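Local coordinates for protein endoglucanase A (Clostridium cellulolyticum, PDB 1EDG) that hydrolyses internal beta-1,4-glucosidic bonds of cellulose as an endoglucanase, through a catalytic domain of glycoside hydrolase family 5, at residues T318-E321 against Y322-Y326; L35-T38 against F39-F42; P239-I242 against S243-N247; G212-A215 against S216-L219. All coordinates share one frame; numbering follows the deposited sequence.

Contact 1: T318-E321 against Y322-Y326; sequences TRVE and YMSYY
Ser-324 folds its hydroxyl back over the preceding helical turn, where OG lies 2.9 Å from Val-320 O and donates a hydrogen bond to it. The torsion responsible sets OG anti to the carbonyl carbon and beside the backbone N (chi1 -69°), which turns it toward the N-terminal end of the helix. Val-320 O also accepts the regular helical bond from Ser-324 N at 3.0 Å, and the two donors come from opposite faces of the carbonyl plane, which lets one oxygen accommodate both. Val-320 CG1 stands 4.2 Å from Ser-324 OG.

The neighbouring rungs are ordinary alpha-helical bonds: Tyr-322 N to Thr-318 O, Met-323 N to Arg-319 O and Tyr-325 N to Glu-321 O. Met-323 bends at chi2 and chi3, and its CG passes 3.5 Å from Arg-319 O before the chain departs toward strand 303-308 and helix 365-374. Tyr-322 leans over Thr-318 O through CB, at 3.3 Å, while its ring runs out to Phe-261 and Trp-274 and its OH bonds Cys-257 O.

These residues belong to helix 316-332, which links strands 303-308 and 336-339 in a beta-alpha-beta unit of the TIM barrel. Glu-321 forms a salt bridge with Lys-317, one turn back. The hydroxyl of the buried Ser-324 thus has an acceptor within its own helix, consistent with the side chain packing against the apolar Pro-8.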
# COMPACT_ATOMS: atom_id res chain seq x y z
N THR A 318 -20.24 8.43 -10.22
CA THR A 318 -20.21 7.11 -9.60
C THR A 318 -18.91 6.90 -8.82
O THR A 318 -18.92 6.34 -7.73
CB THR A 318 -20.39 6.00 -10.66
OG1 THR A 318 -21.60 6.24 -11.39
CG2 THR A 318 -20.47 4.63 -10.00
N ARG A 319 -17.79 7.38 -9.37
CA ARG A 319 -16.51 7.25 -8.68
C ARG A 319 -16.42 8.13 -7.44
O ARG A 319 -15.82 7.74 -6.43
CB ARG A 319 -15.33 7.49 -9.63
CG ARG A 319 -15.15 6.39 -10.68
CD ARG A 319 -13.73 6.36 -11.27
NE ARG A 319 -13.35 7.59 -11.96
CZ ARG A 319 -12.10 8.05 -12.05
NH1 ARG A 319 -11.10 7.39 -11.50
NH2 ARG A 319 -11.86 9.19 -12.68
N VAL A 320 -17.04 9.31 -7.48
CA VAL A 320 -17.04 10.20 -6.31
C VAL A 320 -17.82 9.52 -5.19
O VAL A 320 -17.37 9.46 -4.04
CB VAL A 320 -17.68 11.58 -6.63
CG1 VAL A 320 -17.82 12.40 -5.34
CG2 VAL A 320 -16.83 12.34 -7.64
N GLU A 321 -18.98 8.97 -5.54
CA GLU A 321 -19.84 8.28 -4.57
C GLU A 321 -19.16 7.03 -3.99
O GLU A 321 -19.14 6.84 -2.77
CB GLU A 321 -21.18 7.93 -5.21
CG GLU A 321 -22.03 9.17 -5.50
CD GLU A 321 -23.23 8.88 -6.39
OE1 GLU A 321 -23.16 7.95 -7.22
OE2 GLU A 321 -24.25 9.60 -6.26
N TYR A 322 -18.56 6.22 -4.86
CA TYR A 322 -17.86 5.01 -4.44
C TYR A 322 -16.68 5.31 -3.51
O TYR A 322 -16.59 4.73 -2.43
CB TYR A 322 -17.39 4.21 -5.67
CG TYR A 322 -16.42 3.08 -5.36
CD1 TYR A 322 -16.88 1.84 -4.89
CD2 TYR A 322 -15.05 3.24 -5.55
CE1 TYR A 322 -15.98 0.80 -4.61
CE2 TYR A 322 -14.15 2.22 -5.28
CZ TYR A 322 -14.61 1.00 -4.81
OH TYR A 322 -13.71 -0.00 -4.55
N MET A 323 -15.79 6.22 -3.91
CA MET A 323 -14.64 6.53 -3.06
C MET A 323 -15.04 7.15 -1.71
O MET A 323 -14.42 6.86 -0.68
CB MET A 323 -13.62 7.40 -3.78
CG MET A 323 -12.86 6.69 -4.91
SD MET A 323 -12.13 5.07 -4.43
CE MET A 323 -10.96 5.56 -3.15
N SER A 324 -16.06 8.01 -1.73
CA SER A 324 -16.54 8.65 -0.49
C SER A 324 -17.07 7.61 0.50
O SER A 324 -16.71 7.63 1.68
CB SER A 324 -17.65 9.68 -0.80
OG SER A 324 -17.12 10.80 -1.49
N TYR A 325 -17.90 6.71 -0.01
CA TYR A 325 -18.49 5.63 0.79
C TYR A 325 -17.40 4.69 1.32
O TYR A 325 -17.41 4.30 2.49
CB TYR A 325 -19.49 4.86 -0.07
CG TYR A 325 -20.23 3.75 0.64
CD1 TYR A 325 -21.39 4.00 1.36
CD2 TYR A 325 -19.78 2.42 0.54
CE1 TYR A 325 -22.10 2.97 1.97
CE2 TYR A 325 -20.49 1.38 1.14
CZ TYR A 325 -21.64 1.66 1.86
OH TYR A 325 -22.34 0.63 2.44
N TYR A 326 -16.46 4.32 0.44
CA TYR A 326 -15.35 3.44 0.79
C TYR A 326 -14.55 4.01 1.97
O TYR A 326 -14.34 3.34 2.98
CB TYR A 326 -14.44 3.26 -0.45
CG TYR A 326 -13.38 2.18 -0.33
CD1 TYR A 326 -12.25 2.36 0.47
CD2 TYR A 326 -13.49 0.98 -1.05
CE1 TYR A 326 -11.26 1.39 0.56
CE2 TYR A 326 -12.50 -0.01 -0.97
CZ TYR A 326 -11.39 0.21 -0.16
OH TYR A 326 -10.39 -0.74 -0.09

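Contact 2: L35-T38 against F39-F42; sequences LGNT and FDAF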
# COMPACT_ATOMS: atom_id res chain seq x y z
N LEU A 35 2.89 6.84 -4.56
CA LEU A 35 3.73 7.38 -5.64
C LEU A 35 3.81 6.17 -6.61
O LEU A 35 4.85 5.52 -6.73
CB LEU A 35 5.13 7.71 -5.10
CG LEU A 35 5.95 8.93 -5.56
CD1 LEU A 35 7.42 8.58 -5.57
CD2 LEU A 35 5.52 9.45 -6.93
N GLY A 36 2.69 5.87 -7.27
CA GLY A 36 2.60 4.72 -8.15
C GLY A 36 3.36 4.76 -9.46
O GLY A 36 3.65 5.83 -10.00
N ASN A 37 3.68 3.56 -9.96
CA ASN A 37 4.41 3.37 -11.22
C ASN A 37 5.66 4.23 -11.34
O ASN A 37 6.00 4.70 -12.42
CB ASN A 37 3.49 3.60 -12.43
CG ASN A 37 2.57 2.41 -12.72
OD1 ASN A 37 2.47 1.47 -11.93
ND2 ASN A 37 1.87 2.47 -13.85
N THR A 38 6.36 4.41 -10.22
CA THR A 38 7.57 5.21 -10.18
C THR A 38 8.79 4.35 -9.83
O THR A 38 9.31 3.65 -10.70
CB THR A 38 7.38 6.39 -9.20
OG1 THR A 38 6.17 7.06 -9.55
CG2 THR A 38 8.53 7.38 -9.29
N PHE A 39 9.22 4.34 -8.56
CA PHE A 39 10.37 3.52 -8.18
C PHE A 39 10.08 2.02 -8.25
O PHE A 39 11.00 1.20 -8.12
CB PHE A 39 10.87 3.92 -6.79
CG PHE A 39 11.45 5.31 -6.74
CD1 PHE A 39 12.65 5.60 -7.37
CD2 PHE A 39 10.79 6.32 -6.06
CE1 PHE A 39 13.19 6.88 -7.33
CE2 PHE A 39 11.32 7.61 -6.01
CZ PHE A 39 12.53 7.89 -6.65
N ASP A 40 8.81 1.67 -8.44
CA ASP A 40 8.36 0.28 -8.57
C ASP A 40 8.50 -0.28 -9.99
O ASP A 40 8.28 -1.49 -10.21
CB ASP A 40 6.91 0.10 -8.05
CG ASP A 40 5.96 1.21 -8.49
OD1 ASP A 40 6.25 2.38 -8.23
OD2 ASP A 40 4.89 0.90 -9.05
N ALA A 41 8.83 0.57 -10.95
CA ALA A 41 9.00 0.13 -12.33
C ALA A 41 10.22 -0.81 -12.39
O ALA A 41 11.25 -0.53 -11.77
CB ALA A 41 9.22 1.33 -13.25
N PHE A 42 10.09 -1.93 -13.09
CA PHE A 42 11.19 -2.89 -13.18
C PHE A 42 11.61 -3.25 -14.60
O PHE A 42 12.42 -4.15 -14.81
CB PHE A 42 10.88 -4.16 -12.38
CG PHE A 42 9.65 -4.88 -12.83
CD1 PHE A 42 9.73 -5.85 -13.83
CD2 PHE A 42 8.41 -4.61 -12.27
CE1 PHE A 42 8.59 -6.54 -14.24
CE2 PHE A 42 7.28 -5.29 -12.68
CZ PHE A 42 7.36 -6.25 -13.67
O HOH W 1 7.69 4.91 -6.15
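Asp-40 turns its carboxylate back under the chain that precedes it and takes up two backbone N-H groups. Asp-40 OD1 accepts from Thr-38 N at 2.8 Å, the donor standing well above the carboxylate plane. The second bond, from Asn-37 N to Asp-40 OD2 at 3.1 Å, is weak, with an angle of only 122° at the hydrogen. Asp-40 reaches both because its CG sits between the backbone N and the carbonyl carbon (chi1 43°), which brings the acid across the turn.

Thr-38 to Ala-41 form a type I beta turn, closed by Ala-41 N bonding to Thr-38 O at 3.1 Å. It lies in the loop that follows strand 32-34 of the eight-stranded TIM barrel. Asp-40 O accepts from Ser-83 OG and His-123 ND1, tying this loop to those after the next two barrel strands.

A water accepts from Phe-39 N at 2.9 Å and donates to Leu-35 O at 3.0 Å, bridging two backbone groups four residues apart. Thr-38 OG1 donates to Gly-36 O, 2.8 Å away, and is also bonded to Arg-357 NH2.

On the apolar side, Thr-38 CG2 stands 4.1 Å above one face of the Phe-39 ring, offset toward its rim. Leu-35 CD1 approaches the same ring obliquely, 4.0 Å from Phe-39 CE2. Beyond them, Phe-39 meets Trp-99 edge-to-face and packs on Val-106 of helix 97-111, where Leu-35 also rests.

Contact 3: P239-I242 against S243-N247; sequences PNDI and SGNNN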
# COMPACT_ATOMS: atom_id res chain seq x y z
N PRO A 239 3.86 -11.80 13.15
CA PRO A 239 5.25 -12.01 13.59
C PRO A 239 5.49 -11.72 15.07
O PRO A 239 4.85 -10.84 15.65
CB PRO A 239 6.04 -11.02 12.73
CG PRO A 239 5.16 -10.78 11.55
CD PRO A 239 3.79 -10.73 12.14
N ASN A 240 6.43 -12.45 15.66
CA ASN A 240 6.82 -12.26 17.05
C ASN A 240 7.76 -11.05 17.05
O ASN A 240 8.74 -11.02 16.30
CB ASN A 240 7.57 -13.50 17.56
CG ASN A 240 8.02 -13.36 19.00
OD1 ASN A 240 9.20 -13.11 19.28
ND2 ASN A 240 7.09 -13.51 19.93
N ASP A 241 7.47 -10.06 17.88
CA ASP A 241 8.29 -8.86 17.96
C ASP A 241 9.18 -8.93 19.20
O ASP A 241 8.94 -9.76 20.09
CB ASP A 241 7.39 -7.61 18.01
CG ASP A 241 8.07 -6.34 17.52
OD1 ASP A 241 9.29 -6.36 17.23
OD2 ASP A 241 7.39 -5.30 17.44
N ILE A 242 10.22 -8.10 19.26
CA ILE A 242 11.11 -8.10 20.42
C ILE A 242 10.36 -7.72 21.69
O ILE A 242 9.39 -6.95 21.65
CB ILE A 242 12.29 -7.11 20.28
CG1 ILE A 242 11.77 -5.70 19.97
CG2 ILE A 242 13.26 -7.61 19.24
CD1 ILE A 242 12.85 -4.65 19.94
N SER A 243 10.83 -8.24 22.81
CA SER A 243 10.23 -7.96 24.11
C SER A 243 10.36 -6.45 24.34
O SER A 243 11.33 -5.84 23.89
CB SER A 243 10.98 -8.73 25.20
OG SER A 243 11.29 -10.04 24.75
N GLY A 244 9.39 -5.85 25.01
CA GLY A 244 9.48 -4.43 25.26
C GLY A 244 8.63 -3.66 24.27
O GLY A 244 8.20 -2.54 24.56
N ASN A 245 8.44 -4.23 23.08
CA ASN A 245 7.60 -3.60 22.08
C ASN A 245 6.20 -4.12 22.31
O ASN A 245 6.01 -5.27 22.70
CB ASN A 245 8.04 -3.98 20.66
CG ASN A 245 8.97 -2.96 20.03
OD1 ASN A 245 9.34 -1.96 20.64
ND2 ASN A 245 9.34 -3.21 18.78
N ASN A 246 5.21 -3.27 22.06
CA ASN A 246 3.84 -3.67 22.23
C ASN A 246 3.00 -3.09 21.11
O ASN A 246 2.99 -1.87 20.89
CB ASN A 246 3.30 -3.20 23.59
CG ASN A 246 1.86 -3.62 23.82
OD1 ASN A 246 1.51 -4.80 23.68
ND2 ASN A 246 1.02 -2.66 24.18
N ASN A 247 2.38 -3.97 20.33
CA ASN A 247 1.49 -3.58 19.24
C ASN A 247 2.15 -2.67 18.20
O ASN A 247 1.58 -1.64 17.83
CB ASN A 247 0.25 -2.90 19.85
CG ASN A 247 -0.95 -2.91 18.92
OD1 ASN A 247 -1.13 -3.83 18.13
ND2 ASN A 247 -1.80 -1.90 19.06
O HOH W 2 6.73 -8.21 22.00
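Ser-243 and Gly-244 are the two corner residues of a turn that brings Asn-245 back onto Ile-242 and Asp-241. Ser-243 keeps its side chain turned largely outward. Gly-244 takes a positive phi of 100°, a conformation that glycine adopts readily and that suits the third position of a type II beta turn. This turn runs from Ile-242 to Asn-245, in the surface connection between helix 228-232 and strand 249-254 of the TIM barrel. Asn-245 N closes it on Ile-242 O at 3.2 Å.

The Asn-245 side chain carries most of the remaining contact. Asn-245 ND2 donates to Asp-241 OD2 at 3.2 Å, meeting the carboxylate from above, with the amide and carboxylate planes 67° apart. Asp-241 extends to this point with CG anti to the backbone N (chi1 -156°), while Asp-241 OD1 accepts from Ile-242 N at 2.8 Å. OD2 also forms a salt bridge with Arg-208, and Asn-245 ND2 has a further, stronger partner in Ala-215 O. Ile-242 CG1 lies across the amide at a slant, 3.7 Å from Asn-245 ND2. A water lies 3.0 Å from Ile-242 O and 3.1 Å from Asn-245 O, linking the two carbonyls of the turn, though it has more acceptors near it than protons to give. Two residues beyond the turn, Asn-247 bonds Gly-300 O through ND2.

Contact 4: G212-A215 against S216-L219; sequences GKNA and SRYL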
# COMPACT_ATOMS: atom_id res chain seq x y z
N GLY A 212 18.24 0.95 17.93
CA GLY A 212 17.95 2.37 17.77
C GLY A 212 16.49 2.64 17.46
O GLY A 212 15.61 2.01 18.03
N LYS A 213 16.24 3.56 16.53
CA LYS A 213 14.87 3.89 16.16
C LYS A 213 14.22 2.76 15.38
O LYS A 213 12.99 2.64 15.33
CB LYS A 213 14.82 5.20 15.37
CG LYS A 213 15.36 6.39 16.15
CD LYS A 213 15.31 7.66 15.33
CE LYS A 213 15.97 8.81 16.06
NZ LYS A 213 15.39 8.98 17.42
N ASN A 214 15.05 1.90 14.78
CA ASN A 214 14.55 0.76 14.03
C ASN A 214 13.91 -0.24 14.96
O ASN A 214 13.02 -1.00 14.57
CB ASN A 214 15.68 0.09 13.24
CG ASN A 214 16.06 0.88 12.01
OD1 ASN A 214 15.21 1.47 11.35
ND2 ASN A 214 17.34 0.89 11.68
N ALA A 215 14.35 -0.24 16.21
CA ALA A 215 13.83 -1.15 17.22
C ALA A 215 12.39 -0.84 17.61
O ALA A 215 11.65 -1.73 18.02
CB ALA A 215 14.71 -1.13 18.45
N SER A 216 12.00 0.42 17.48
CA SER A 216 10.66 0.82 17.89
C SER A 216 9.69 1.32 16.82
O SER A 216 8.54 1.61 17.12
CB SER A 216 10.76 1.87 19.01
OG SER A 216 11.51 3.00 18.58
N ARG A 217 10.13 1.41 15.57
CA ARG A 217 9.24 1.90 14.52
C ARG A 217 8.15 0.90 14.14
O ARG A 217 8.25 -0.29 14.45
CB ARG A 217 10.04 2.35 13.28
CG ARG A 217 10.41 1.26 12.29
CD ARG A 217 11.04 1.84 11.01
NE ARG A 217 12.39 2.35 11.23
CZ ARG A 217 12.69 3.64 11.43
NH1 ARG A 217 11.74 4.57 11.42
NH2 ARG A 217 13.94 3.99 11.70
N TYR A 218 7.07 1.39 13.54
CA TYR A 218 5.98 0.52 13.10
C TYR A 218 6.38 -0.22 11.83
O TYR A 218 7.05 0.35 10.95
CB TYR A 218 4.71 1.35 12.86
CG TYR A 218 4.01 1.77 14.13
CD1 TYR A 218 4.40 2.92 14.81
CD2 TYR A 218 2.98 1.00 14.66
CE1 TYR A 218 3.77 3.31 15.99
CE2 TYR A 218 2.35 1.37 15.84
CZ TYR A 218 2.74 2.52 16.50
OH TYR A 218 2.11 2.88 17.66
N LEU A 219 5.98 -1.48 11.73
CA LEU A 219 6.28 -2.32 10.58
C LEU A 219 4.97 -2.87 10.02
O LEU A 219 4.05 -3.16 10.78
CB LEU A 219 7.20 -3.48 11.00
CG LEU A 219 8.51 -3.10 11.71
CD1 LEU A 219 9.28 -4.36 12.12
CD2 LEU A 219 9.37 -2.23 10.81
O HOH W 3 11.15 4.72 15.84
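Arg-217 grips the side-chain oxygen of Asn-214 side-on, across a short helix-like turn in the loop between helix 187-209 and strand 219-222 of the TIM barrel. Arg-217 NE, at 3.0 Å, and Arg-217 NH2, at 2.8 Å, both donate to Asn-214 OD1. The oxygen lies in the guanidinium plane, but the two nitrogens meet it differently: NE is in the carbonyl plane of the amide, whereas NH2 stands above it. The amide and guanidinium planes are 65° apart. Arg-217 gets there by a bend at chi3 (72°), which lays the guanidinium alongside Asn-214 with both side chains pointing the same way.

This is the packed, buried part of the contact. Arg-217 NH2 and NH1 also bond Tyr-159 O and Leu-163 O, and the group makes a cation-pi contact with Phe-165. Asn-214 ND2 is held by Ala-153 O, which fixes the amide from its other end.

The other side, with Lys-213 and Ser-216, is exposed to solvent, and the long Lys-213 chain leads away from the turn. Lys-213 O joins the two sides: it stands 3.9 Å above the guanidinium plane of Arg-217, offset toward the rim, and accepts from Ser-216 N at 3.2 Å and, weakly, from Arg-217 N. A water completes this looser side, donating to Lys-213 O at 2.8 Å and lying 3.3 Å from Ser-216 OG.

How the contacts relate
Along the chain the order is contact 2, contact 4, contact 3, contact 1, all set round one eight-stranded TIM barrel. Contact 1 lies on helix 316-332, between the last two strands of the barrel. Only contacts 3 and 4 touch, their centres about 11 Å apart; Ile-242 CD1 packs 3.7 Å from Ala-215 O, and Arg-208 of helix 187-209 bonds to both. Contact 1 lies across the chain's centre from them, its centre about 37 Å from that of contact 3. Contacts 4 and 3 lie in loops entering the neighbouring strands 219-222 and 249-254, at the barrel's N-terminal end, whereas contact 2 leaves strand 32-34 at the C-terminal end, where TIM-barrel enzymes carry their active sites.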